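Local coordinates for probable quinone reductase Qor (NADPH:quinone reductase) (Zeta-crystallin homolog protein) (PDB 4RVU), which probably reduces quinones with NADPH as electron donor, binding the cofactor between its catalytic and nucleotide-binding parts, at residues 132-137 / 283-288; 113-118 / 289-294; 175-178 / 182-185; 119-124 / 304-309. All coordinates share one frame; numbering follows the deposited sequence.

Overall arrangement
Interactions 1 and 2 share helix 280-295: the first meets the C-terminal half of helix 120-140, the second the loop leading into that helix. Their centres are about 12 Å apart and they touch through the hydrogen bond between His134 NE2 and Glu289 OE1. Interaction 4 uses the N-terminal turn of helix 120-140, with its centre about 16 Å from that of interaction 2, and touches it where Val114 and Val118 pack against Ala123. Interaction 3 belongs to the nucleotide-binding sheet, its centre about 24 Å from that of interaction 1, yet both reach the same NADPH: interaction 1 at the nicotinamide, interaction 3 at the 2'-phosphate. Interactions 2 and 4 lie away from the cofactor site.

Interaction 1: 132-137 / 283-288; sequences TAHYLL and FSWRAA. With NDP (NADPH dihydro-nicotinamide-adenine-dinucleotide phosphate), chain E.
His134 and Tyr135 of helix 120-140 meet Trp285 and Arg286 of helix 280-295, the axes of the two segments passing 9.8 Å apart and almost perpendicular. Thr132, on the same helix just before them, faces the cofactor: its OG1 lies 3.1 Å from C4N of NADPH, the nicotinamide carbon that carries the transferable hydride, and is hydrogen-bonded to Leu128 O. His134 sends its ring across to the other helix, CG anti to the backbone N (chi1 -176°). One imidazole face then lies over Arg286 CA, a CH-pi contact 4.1 Å from the ring centroid. Its CE1 edge points at the face of the Trp285 six-membered ring, a T-shaped pair with centroids 4.9 Å apart and planes at 89°. His134 ND1 accepts from Arg286 NH2 at 3.0 Å, with an N-H...N angle of 153°; each partner lies close to the plane of the other's flat group. Tyr135 divides its roles. Its CB sits over one face of the Arg286 guanidinium, 3.5 Å from NH2, while Trp285 CZ3 covers the opposite face. Its ring leads away toward NADPH, stacked with Phe276, and OH donates to the carboxamide O7N of NADPH at 2.7 Å. The guanidinium has further partners in Phe276 O, Glu282 and Ser139 OG. With ND1 an acceptor and NE2 hydrogen-bonded to Glu289 OE1, the bonding is consistent with a neutral His134 protonated on NE2; the Arg286 charge would probably disfavour a second proton, whereas Glu289 would act the other way.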
# COMPACT_ATOMS: atom_id res chain seq x y z
N THR A 132 4.63 4.93 -17.38
CA THR A 132 4.88 4.26 -16.11
C THR A 132 5.49 5.22 -15.09
O THR A 132 5.03 5.29 -13.96
CB THR A 132 5.78 3.04 -16.30
OG1 THR A 132 5.13 2.11 -17.18
CG2 THR A 132 6.06 2.35 -14.97
N ALA A 133 6.51 5.97 -15.49
CA ALA A 133 7.07 6.99 -14.60
C ALA A 133 5.99 7.98 -14.17
O ALA A 133 5.93 8.37 -13.00
CB ALA A 133 8.26 7.70 -15.25
N HIS A 134 5.13 8.37 -15.10
CA HIS A 134 4.06 9.32 -14.77
C HIS A 134 3.16 8.77 -13.67
O HIS A 134 2.94 9.44 -12.66
CB HIS A 134 3.20 9.65 -15.99
CG HIS A 134 2.15 10.69 -15.72
ND1 HIS A 134 0.91 10.38 -15.19
CD2 HIS A 134 2.17 12.04 -15.86
CE1 HIS A 134 0.21 11.49 -15.05
NE2 HIS A 134 0.95 12.51 -15.45
N TYR A 135 2.64 7.56 -13.85
CA TYR A 135 1.69 7.05 -12.85
C TYR A 135 2.40 6.79 -11.52
O TYR A 135 1.81 6.97 -10.44
CB TYR A 135 0.86 5.85 -13.38
CG TYR A 135 1.48 4.45 -13.30
CD1 TYR A 135 1.70 3.83 -12.06
CD2 TYR A 135 1.74 3.72 -14.45
CE1 TYR A 135 2.23 2.56 -11.98
CE2 TYR A 135 2.27 2.43 -14.38
CZ TYR A 135 2.51 1.87 -13.14
OH TYR A 135 3.02 0.59 -13.03
N LEU A 136 3.67 6.41 -11.59
CA LEU A 136 4.44 6.16 -10.36
C LEU A 136 4.61 7.45 -9.56
O LEU A 136 4.48 7.43 -8.33
CB LEU A 136 5.79 5.52 -10.69
CG LEU A 136 5.80 4.04 -11.05
CD1 LEU A 136 7.19 3.58 -11.54
CD2 LEU A 136 5.31 3.16 -9.90
N LEU A 137 4.90 8.56 -10.25
CA LEU A 137 5.21 9.84 -9.60
C LEU A 137 3.99 10.71 -9.33
O LEU A 137 4.04 11.61 -8.50
CB LEU A 137 6.17 10.65 -10.47
CG LEU A 137 7.57 10.09 -10.61
CD1 LEU A 137 8.31 10.85 -11.69
CD2 LEU A 137 8.31 10.21 -9.29
N PHE A 283 -5.52 7.65 -20.39
CA PHE A 283 -4.34 7.45 -21.21
C PHE A 283 -3.89 8.76 -21.85
O PHE A 283 -2.70 9.10 -21.85
CB PHE A 283 -4.60 6.39 -22.29
CG PHE A 283 -3.57 6.39 -23.38
CD1 PHE A 283 -2.41 5.65 -23.25
CD2 PHE A 283 -3.75 7.16 -24.53
CE1 PHE A 283 -1.44 5.67 -24.24
CE2 PHE A 283 -2.78 7.19 -25.52
CZ PHE A 283 -1.62 6.45 -25.38
N SER A 284 -4.85 9.51 -22.39
CA SER A 284 -4.52 10.75 -23.09
C SER A 284 -3.94 11.79 -22.15
O SER A 284 -3.08 12.57 -22.54
CB SER A 284 -5.74 11.31 -23.82
OG SER A 284 -6.03 10.55 -24.97
N TRP A 285 -4.43 11.81 -20.92
CA TRP A 285 -3.94 12.73 -19.90
C TRP A 285 -2.48 12.47 -19.58
O TRP A 285 -1.66 13.38 -19.60
CB TRP A 285 -4.82 12.64 -18.65
CG TRP A 285 -4.19 13.25 -17.43
CD1 TRP A 285 -3.77 14.54 -17.28
CD2 TRP A 285 -3.92 12.59 -16.18
NE1 TRP A 285 -3.25 14.73 -16.03
CE2 TRP A 285 -3.33 13.55 -15.33
CE3 TRP A 285 -4.12 11.30 -15.71
CZ2 TRP A 285 -2.93 13.24 -14.02
CZ3 TRP A 285 -3.73 10.99 -14.41
CH2 TRP A 285 -3.14 11.96 -13.58
N ARG A 286 -2.15 11.21 -19.29
CA ARG A 286 -0.77 10.83 -18.99
C ARG A 286 0.17 11.04 -20.18
O ARG A 286 1.30 11.52 -20.02
CB ARG A 286 -0.70 9.38 -18.51
CG ARG A 286 -1.58 9.08 -17.30
CD ARG A 286 -1.16 7.80 -16.59
NE ARG A 286 -2.14 7.40 -15.57
CZ ARG A 286 -2.13 7.82 -14.31
NH1 ARG A 286 -3.07 7.40 -13.47
NH2 ARG A 286 -1.19 8.66 -13.88
N ALA A 287 -0.29 10.68 -21.37
CA ALA A 287 0.53 10.83 -22.58
C ALA A 287 0.83 12.31 -22.83
O ALA A 287 1.96 12.68 -23.16
CB ALA A 287 -0.16 10.20 -23.77
N ALA A 288 -0.18 13.15 -22.66
CA ALA A 288 0.00 14.60 -22.82
C ALA A 288 0.98 15.19 -21.80
O ALA A 288 1.84 16.00 -22.16
CB ALA A 288 -1.34 15.32 -22.77
PA NDP E . 15.52 -1.53 -17.52
O1A NDP E . 15.95 -0.74 -18.72
O2A NDP E . 15.44 -0.84 -16.18
O5B NDP E . 16.47 -2.82 -17.38
C5B NDP E . 16.47 -3.58 -16.17
C4B NDP E . 17.58 -3.04 -15.29
O4B NDP E . 17.47 -3.55 -13.96
C3B NDP E . 18.95 -3.48 -15.78
O3B NDP E . 19.49 -2.57 -16.74
C2B NDP E . 19.78 -3.53 -14.51
O2B NDP E . 20.52 -2.33 -14.35
C1B NDP E . 18.77 -3.69 -13.38
N9A NDP E . 18.96 -5.04 -12.81
C8A NDP E . 19.31 -5.32 -11.54
N7A NDP E . 19.42 -6.65 -11.35
C5A NDP E . 19.15 -7.25 -12.52
C6A NDP E . 19.09 -8.65 -13.01
N6A NDP E . 19.35 -9.69 -12.18
N1A NDP E . 18.78 -8.85 -14.30
C2A NDP E . 18.52 -7.82 -15.13
N3A NDP E . 18.55 -6.53 -14.75
C4A NDP E . 18.85 -6.19 -13.48
O3 NDP E . 14.11 -2.20 -17.85
PN NDP E . 12.79 -1.33 -18.14
O1N NDP E . 13.15 0.13 -18.01
O2N NDP E . 12.16 -1.86 -19.39
O5D NDP E . 11.85 -1.72 -16.90
C5D NDP E . 12.27 -1.47 -15.56
C4D NDP E . 11.50 -2.38 -14.61
O4D NDP E . 10.17 -1.90 -14.45
C3D NDP E . 11.39 -3.79 -15.16
O3D NDP E . 11.52 -4.70 -14.07
C2D NDP E . 9.99 -3.87 -15.72
O2D NDP E . 9.49 -5.20 -15.61
C1D NDP E . 9.23 -2.90 -14.84
N1N NDP E . 8.10 -2.24 -15.50
C2N NDP E . 6.92 -2.24 -14.88
C3N NDP E . 5.80 -1.63 -15.42
C7N NDP E . 4.50 -1.68 -14.67
O7N NDP E . 3.54 -1.08 -15.11
N7N NDP E . 4.44 -2.37 -13.53
C4N NDP E . 5.87 -0.91 -16.75
C5N NDP E . 7.22 -0.97 -17.31
C6N NDP E . 8.26 -1.62 -16.67
P2B NDP E . 21.72 -2.24 -13.29
O1X NDP E . 21.60 -3.51 -12.49
O2X NDP E . 22.96 -2.16 -14.13
O3X NDP E . 21.45 -0.98 -12.52

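Interaction 2: 113-118 / 289-294; sequences KVPDDV and ELFDAI
The Phe291 ring has Pro115 lying over one face: CD stands almost above the centre, 3.7 Å from the ring centroid and 12° off the normal, a CH-pi contact. The two side chains cross at about a right angle, and Pro115 CG also reaches Phe291 CG at 3.8 Å. Val118 CG1, 4.4 Å from Phe291 CE1, and the backbone oxygen Lys113 O, 4.2 Å from Phe291 CE2, approach the aromatic ring obliquely. Phe291 leaves helix 280-295 with CG anti to its carbonyl carbon (chi1 -75°), which carries the ring to the loop. That loop joins strand 111-113 to helix 120-140 and folds into a type I beta turn from Pro115 to Val118, closed by Val118 N to Pro115 O at 3.2 Å. The turn lets both end residues direct their CB atoms at the same helix, so proline and valine contact one phenylalanine. Val92 of strand 90-93 touches Phe291 as well, which ties helix 280-295 to the mixed sheet of the GroES-like part of the fold. From that same strand Arg90 bonds to the turn's backbone, NH2 to Val118 O and, weakly, NH1 to Pro115 O.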
# COMPACT_ATOMS: atom_id res chain seq x y z
N LYS A 113 -0.95 10.47 -30.74
CA LYS A 113 -0.24 11.11 -31.84
C LYS A 113 1.10 11.59 -31.34
O LYS A 113 1.20 12.14 -30.25
CB LYS A 113 -1.03 12.31 -32.37
CG LYS A 113 -2.29 11.95 -33.15
CD LYS A 113 -3.08 13.20 -33.54
CE LYS A 113 -4.35 12.85 -34.32
NZ LYS A 113 -5.10 14.06 -34.78
N VAL A 114 2.14 11.39 -32.15
CA VAL A 114 3.48 11.85 -31.81
C VAL A 114 3.62 13.30 -32.28
O VAL A 114 3.22 13.63 -33.39
CB VAL A 114 4.54 10.96 -32.48
CG1 VAL A 114 5.95 11.41 -32.11
CG2 VAL A 114 4.33 9.50 -32.08
N PRO A 115 4.15 14.18 -31.41
CA PRO A 115 4.37 15.58 -31.77
C PRO A 115 5.35 15.68 -32.94
O PRO A 115 6.20 14.80 -33.10
CB PRO A 115 4.99 16.17 -30.49
CG PRO A 115 4.48 15.29 -29.39
CD PRO A 115 4.48 13.91 -30.00
N ASP A 116 5.23 16.71 -33.76
CA ASP A 116 6.05 16.79 -34.96
C ASP A 116 7.55 16.95 -34.68
O ASP A 116 8.37 16.67 -35.55
CB ASP A 116 5.56 17.92 -35.87
CG ASP A 116 4.23 17.59 -36.54
OD1 ASP A 116 3.91 16.39 -36.71
OD2 ASP A 116 3.52 18.55 -36.91
N ASP A 117 7.90 17.39 -33.48
CA ASP A 117 9.32 17.59 -33.13
C ASP A 117 9.95 16.40 -32.40
O ASP A 117 11.09 16.48 -31.92
CB ASP A 117 9.49 18.86 -32.30
CG ASP A 117 8.80 18.76 -30.95
OD1 ASP A 117 7.70 18.17 -30.86
OD2 ASP A 117 9.37 19.27 -29.96
N VAL A 118 9.21 15.30 -32.31
CA VAL A 118 9.69 14.09 -31.63
C VAL A 118 9.90 12.98 -32.66
O VAL A 118 8.99 12.67 -33.45
CB VAL A 118 8.67 13.63 -30.55
CG1 VAL A 118 9.13 12.32 -29.89
CG2 VAL A 118 8.49 14.71 -29.49
N GLU A 289 0.85 14.81 -20.53
CA GLU A 289 1.81 15.28 -19.52
C GLU A 289 3.22 14.78 -19.83
O GLU A 289 4.20 15.51 -19.62
CB GLU A 289 1.37 14.91 -18.09
CG GLU A 289 0.00 15.45 -17.68
CD GLU A 289 -0.12 15.76 -16.18
OE1 GLU A 289 0.61 15.15 -15.36
OE2 GLU A 289 -0.96 16.61 -15.81
N LEU A 290 3.34 13.56 -20.34
CA LEU A 290 4.65 13.06 -20.78
C LEU A 290 5.26 13.89 -21.91
O LEU A 290 6.43 14.28 -21.85
CB LEU A 290 4.57 11.58 -21.20
CG LEU A 290 5.83 10.97 -21.82
CD1 LEU A 290 6.99 10.93 -20.83
CD2 LEU A 290 5.53 9.57 -22.35
N PHE A 291 4.47 14.16 -22.95
CA PHE A 291 5.01 14.94 -24.07
C PHE A 291 5.24 16.40 -23.70
O PHE A 291 6.15 17.04 -24.24
CB PHE A 291 4.16 14.79 -25.34
CG PHE A 291 4.33 13.47 -26.03
CD1 PHE A 291 5.58 13.09 -26.51
CD2 PHE A 291 3.26 12.60 -26.19
CE1 PHE A 291 5.75 11.87 -27.15
CE2 PHE A 291 3.42 11.38 -26.82
CZ PHE A 291 4.67 11.01 -27.30
N ASP A 292 4.45 16.91 -22.76
CA ASP A 292 4.72 18.25 -22.21
C ASP A 292 6.09 18.31 -21.54
O ASP A 292 6.87 19.25 -21.75
CB ASP A 292 3.63 18.66 -21.21
CG ASP A 292 2.30 18.96 -21.89
OD1 ASP A 292 2.24 18.97 -23.13
OD2 ASP A 292 1.31 19.19 -21.16
N ALA A 293 6.39 17.29 -20.73
CA ALA A 293 7.67 17.21 -20.02
C ALA A 293 8.85 17.06 -20.99
O ALA A 293 9.90 17.68 -20.81
CB ALA A 293 7.65 16.06 -19.01
N ILE A 294 8.70 16.24 -22.00
CA ILE A 294 9.73 16.12 -23.00
C ILE A 294 9.96 17.45 -23.73
O ILE A 294 11.06 17.86 -23.97
CB ILE A 294 9.33 15.04 -24.00
CG1 ILE A 294 9.38 13.68 -23.36
CG2 ILE A 294 10.19 15.06 -25.26
CD1 ILE A 294 8.94 12.59 -24.26

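Interaction 3: 175-178 / 182-185; sequences TTVS and KAKL. With NDP (NADPH dihydro-nicotinamide-adenine-dinucleotide phosphate), chain E.
Val177 and Ser178, following on from strand 172-176, pack on Lys182 and Ala183 in the first turns of helix 180-188, a local strand-to-helix contact that is apolar where Val177 meets the helix and polar where Ser178 and Lys182 reach NADPH. The evidence for the apolar half is Val177 CB at 3.7 Å from Lys182 CB and Val177 CG2 at 3.9 Å from Ala183 CB. That methyl reaches the helix because it stands between the backbone N and the carbonyl carbon, with CG1 (chi1 -59°) beside N. Val194 of strand 193-195 touches both Val177 and Ala183, so the packing joins all three members of a beta-alpha-beta unit of the Rossmann fold. In such NADP-dependent folds the loop after the second strand is where the 2'-phosphate of the adenosine ribose is commonly recognised. Here Lys182, extended beyond CG, runs past Val177 in the opposite direction and hydrogen-bonds NZ to the phosphate oxygen O2X at 2.7 Å, with a weak 3.4 Å bond from NZ to the ester oxygen O2B. Arg322 O and Thr324 O are hydrogen-bonded to the same ammonium, fixing its position from the protein side. Ser178 OG also approaches O2X, but at 2.4 Å the pair is too short for its geometry to be trusted. The side chains of Arg322 and Tyr197, both NADPH-binding residues, come within about 4 Å of that of Ser178 at their nearest atoms.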
# COMPACT_ATOMS: atom_id res chain seq x y z
N THR A 175 19.74 6.73 -6.32
CA THR A 175 19.61 5.58 -7.21
C THR A 175 20.59 4.47 -6.89
O THR A 175 21.54 4.66 -6.13
CB THR A 175 19.82 5.98 -8.69
OG1 THR A 175 21.16 6.45 -8.86
CG2 THR A 175 18.84 7.07 -9.09
N THR A 176 20.34 3.29 -7.46
CA THR A 176 21.32 2.21 -7.50
C THR A 176 21.63 1.84 -8.95
O THR A 176 20.73 1.81 -9.81
CB THR A 176 20.84 0.95 -6.76
OG1 THR A 176 19.58 0.53 -7.31
CG2 THR A 176 20.69 1.22 -5.26
N VAL A 177 22.90 1.55 -9.24
CA VAL A 177 23.30 1.08 -10.57
C VAL A 177 24.42 0.06 -10.43
O VAL A 177 24.99 -0.06 -9.35
CB VAL A 177 23.80 2.23 -11.48
CG1 VAL A 177 22.73 3.31 -11.66
CG2 VAL A 177 25.07 2.83 -10.90
N SER A 178 24.74 -0.65 -11.51
CA SER A 178 25.72 -1.72 -11.44
C SER A 178 27.14 -1.35 -11.90
O SER A 178 28.07 -2.10 -11.65
CB SER A 178 25.25 -2.95 -12.21
OG SER A 178 25.25 -2.70 -13.61
N LYS A 182 27.09 3.66 -15.73
CA LYS A 182 25.69 3.90 -15.39
C LYS A 182 25.56 4.96 -14.30
O LYS A 182 24.63 5.77 -14.31
CB LYS A 182 25.01 2.59 -14.99
CG LYS A 182 24.85 1.63 -16.17
CD LYS A 182 23.96 0.45 -15.82
CE LYS A 182 23.97 -0.59 -16.93
NZ LYS A 182 22.87 -1.59 -16.75
N ALA A 183 26.50 4.96 -13.37
CA ALA A 183 26.49 5.97 -12.32
C ALA A 183 26.55 7.39 -12.89
O ALA A 183 25.87 8.29 -12.39
CB ALA A 183 27.62 5.73 -11.34
N LYS A 184 27.35 7.60 -13.92
CA LYS A 184 27.44 8.94 -14.49
C LYS A 184 26.14 9.34 -15.19
O LYS A 184 25.67 10.47 -15.05
CB LYS A 184 28.62 9.07 -15.47
CG LYS A 184 28.97 10.53 -15.77
CD LYS A 184 29.76 10.66 -17.07
CE LYS A 184 28.83 10.74 -18.28
NZ LYS A 184 28.32 12.13 -18.51
N LEU A 185 25.57 8.41 -15.95
CA LEU A 185 24.29 8.65 -16.64
C LEU A 185 23.21 9.00 -15.63
O LEU A 185 22.37 9.88 -15.89
CB LEU A 185 23.86 7.41 -17.40
CG LEU A 185 24.68 7.08 -18.64
CD1 LEU A 185 24.31 5.71 -19.19
CD2 LEU A 185 24.44 8.15 -19.67
PA NDP E . 15.52 -1.53 -17.52
O1A NDP E . 15.95 -0.74 -18.72
O2A NDP E . 15.44 -0.84 -16.18
O5B NDP E . 16.47 -2.82 -17.38
C5B NDP E . 16.47 -3.58 -16.17
C4B NDP E . 17.58 -3.04 -15.29
O4B NDP E . 17.47 -3.55 -13.96
C3B NDP E . 18.95 -3.48 -15.78
O3B NDP E . 19.49 -2.57 -16.74
C2B NDP E . 19.78 -3.53 -14.51
O2B NDP E . 20.52 -2.33 -14.35
C1B NDP E . 18.77 -3.69 -13.38
N9A NDP E . 18.96 -5.04 -12.81
C8A NDP E . 19.31 -5.32 -11.54
N7A NDP E . 19.42 -6.65 -11.35
C5A NDP E . 19.15 -7.25 -12.52
C6A NDP E . 19.09 -8.65 -13.01
N6A NDP E . 19.35 -9.69 -12.18
N1A NDP E . 18.78 -8.85 -14.30
C2A NDP E . 18.52 -7.82 -15.13
N3A NDP E . 18.55 -6.53 -14.75
C4A NDP E . 18.85 -6.19 -13.48
O3 NDP E . 14.11 -2.20 -17.85
PN NDP E . 12.79 -1.33 -18.14
O1N NDP E . 13.15 0.13 -18.01
O2N NDP E . 12.16 -1.86 -19.39
O5D NDP E . 11.85 -1.72 -16.90
C5D NDP E . 12.27 -1.47 -15.56
C4D NDP E . 11.50 -2.38 -14.61
O4D NDP E . 10.17 -1.90 -14.45
C3D NDP E . 11.39 -3.79 -15.16
O3D NDP E . 11.52 -4.70 -14.07
C2D NDP E . 9.99 -3.87 -15.72
O2D NDP E . 9.49 -5.20 -15.61
C1D NDP E . 9.23 -2.90 -14.84
N1N NDP E . 8.10 -2.24 -15.50
C2N NDP E . 6.92 -2.24 -14.88
C3N NDP E . 5.80 -1.63 -15.42
C7N NDP E . 4.50 -1.68 -14.67
O7N NDP E . 3.54 -1.08 -15.11
N7N NDP E . 4.44 -2.37 -13.53
C4N NDP E . 5.87 -0.91 -16.75
C5N NDP E . 7.22 -0.97 -17.31
C6N NDP E . 8.26 -1.62 -16.67
P2B NDP E . 21.72 -2.24 -13.29
O1X NDP E . 21.60 -3.51 -12.49
O2X NDP E . 22.96 -2.16 -14.13
O3X NDP E . 21.45 -0.98 -12.52

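Interaction 4: 119-124 / 304-309; sequences TSEVAA and GGRYPL
Glu121 and Arg306 bring their backbones no nearer than 9.0 Å between CA atoms, the first on the opening turn of helix 120-140 and the second on strand 303-308, so long side chains must span the gap. The contact is a surface salt bridge between this helix and a strand that runs parallel to strand 327-331 in the mixed sheet. Thr119 caps the helix as its N-cap residue: OG1 accepts from Val122 N at 3.2 Å. Glu121 extends beyond CG, and Arg306 is extended from CG to NE; the two side chains cross at about a right angle. Arg306 grips the carboxylate side-on with NE and NH2. Leu331 of the adjacent strand touches both side chains. The positive guanidinium and the nearby helix N-terminus would both be expected to favour an ionised Glu121. The flat groups are not coplanar, their planes being 42° apart. Arg306 NH2 meets Glu121 OE1 at 3.1 Å on the syn side but 33° out of the carboxylate plane, and a weak bond of 3.2 Å runs from NE to the same oxygen. The shortest bond joins Arg306 NE to Glu121 OE2 at 2.8 Å, the nitrogen approaching from above the carboxylate, 40° out of its plane.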
# COMPACT_ATOMS: atom_id res chain seq x y z
N THR A 119 11.09 12.39 -32.69
CA THR A 119 11.36 11.32 -33.64
C THR A 119 10.65 10.05 -33.22
O THR A 119 10.27 9.87 -32.05
CB THR A 119 12.86 10.98 -33.78
OG1 THR A 119 13.34 10.46 -32.54
CG2 THR A 119 13.67 12.20 -34.18
N SER A 120 10.49 9.15 -34.18
CA SER A 120 9.80 7.89 -33.91
C SER A 120 10.61 7.03 -32.94
O SER A 120 10.03 6.35 -32.09
CB SER A 120 9.53 7.16 -35.21
OG SER A 120 8.68 7.93 -36.04
N GLU A 121 11.94 7.07 -33.05
CA GLU A 121 12.81 6.34 -32.12
C GLU A 121 12.65 6.83 -30.69
O GLU A 121 12.57 6.03 -29.75
CB GLU A 121 14.28 6.53 -32.49
CG GLU A 121 14.78 5.67 -33.62
CD GLU A 121 16.27 5.87 -33.83
OE1 GLU A 121 16.80 6.91 -33.38
OE2 GLU A 121 16.91 5.00 -34.44
N VAL A 122 12.62 8.15 -30.51
CA VAL A 122 12.41 8.70 -29.17
C VAL A 122 11.02 8.35 -28.64
O VAL A 122 10.89 7.96 -27.48
CB VAL A 122 12.65 10.23 -29.14
CG1 VAL A 122 12.18 10.82 -27.83
CG2 VAL A 122 14.15 10.52 -29.34
N ALA A 123 10.00 8.44 -29.47
CA ALA A 123 8.64 8.07 -29.06
C ALA A 123 8.57 6.61 -28.57
O ALA A 123 7.92 6.31 -27.56
CB ALA A 123 7.64 8.31 -30.19
N ALA A 124 9.23 5.70 -29.28
CA ALA A 124 9.20 4.28 -28.91
C ALA A 124 10.16 3.99 -27.77
O ALA A 124 10.16 2.89 -27.20
CB ALA A 124 9.54 3.39 -30.11
N GLY A 304 18.82 4.70 -25.92
CA GLY A 304 19.98 4.08 -25.29
C GLY A 304 20.63 2.94 -26.06
O GLY A 304 21.79 2.60 -25.84
N GLY A 305 19.89 2.35 -26.99
CA GLY A 305 20.45 1.29 -27.81
C GLY A 305 19.52 0.97 -28.94
O GLY A 305 18.31 1.14 -28.81
N ARG A 306 20.08 0.50 -30.05
CA ARG A 306 19.31 0.19 -31.25
C ARG A 306 19.72 -1.17 -31.79
O ARG A 306 20.90 -1.51 -31.81
CB ARG A 306 19.59 1.22 -32.34
CG ARG A 306 19.24 2.64 -31.99
CD ARG A 306 19.68 3.58 -33.09
NE ARG A 306 19.26 4.95 -32.84
CZ ARG A 306 19.95 5.82 -32.10
NH1 ARG A 306 21.09 5.44 -31.53
NH2 ARG A 306 19.50 7.06 -31.93
N TYR A 307 18.73 -1.94 -32.23
CA TYR A 307 18.96 -3.26 -32.80
C TYR A 307 18.06 -3.44 -34.01
O TYR A 307 16.93 -2.93 -34.05
CB TYR A 307 18.58 -4.36 -31.79
CG TYR A 307 19.32 -4.32 -30.48
CD1 TYR A 307 18.96 -3.42 -29.48
CD2 TYR A 307 20.35 -5.22 -30.21
CE1 TYR A 307 19.63 -3.40 -28.26
CE2 TYR A 307 21.02 -5.21 -29.00
CZ TYR A 307 20.65 -4.30 -28.03
OH TYR A 307 21.32 -4.28 -26.83
N PRO A 308 18.54 -4.19 -35.01
CA PRO A 308 17.63 -4.60 -36.09
C PRO A 308 16.50 -5.45 -35.49
O PRO A 308 16.73 -6.16 -34.50
CB PRO A 308 18.52 -5.45 -37.01
CG PRO A 308 19.96 -5.04 -36.67
CD PRO A 308 19.90 -4.73 -35.19
N LEU A 309 15.31 -5.37 -36.08
CA LEU A 309 14.17 -6.15 -35.62
C LEU A 309 14.53 -7.62 -35.57
O LEU A 309 14.15 -8.32 -34.63
CB LEU A 309 12.96 -5.93 -36.54
CG LEU A 309 11.76 -6.88 -36.41
CD1 LEU A 309 11.15 -6.80 -35.02
CD2 LEU A 309 10.72 -6.54 -37.46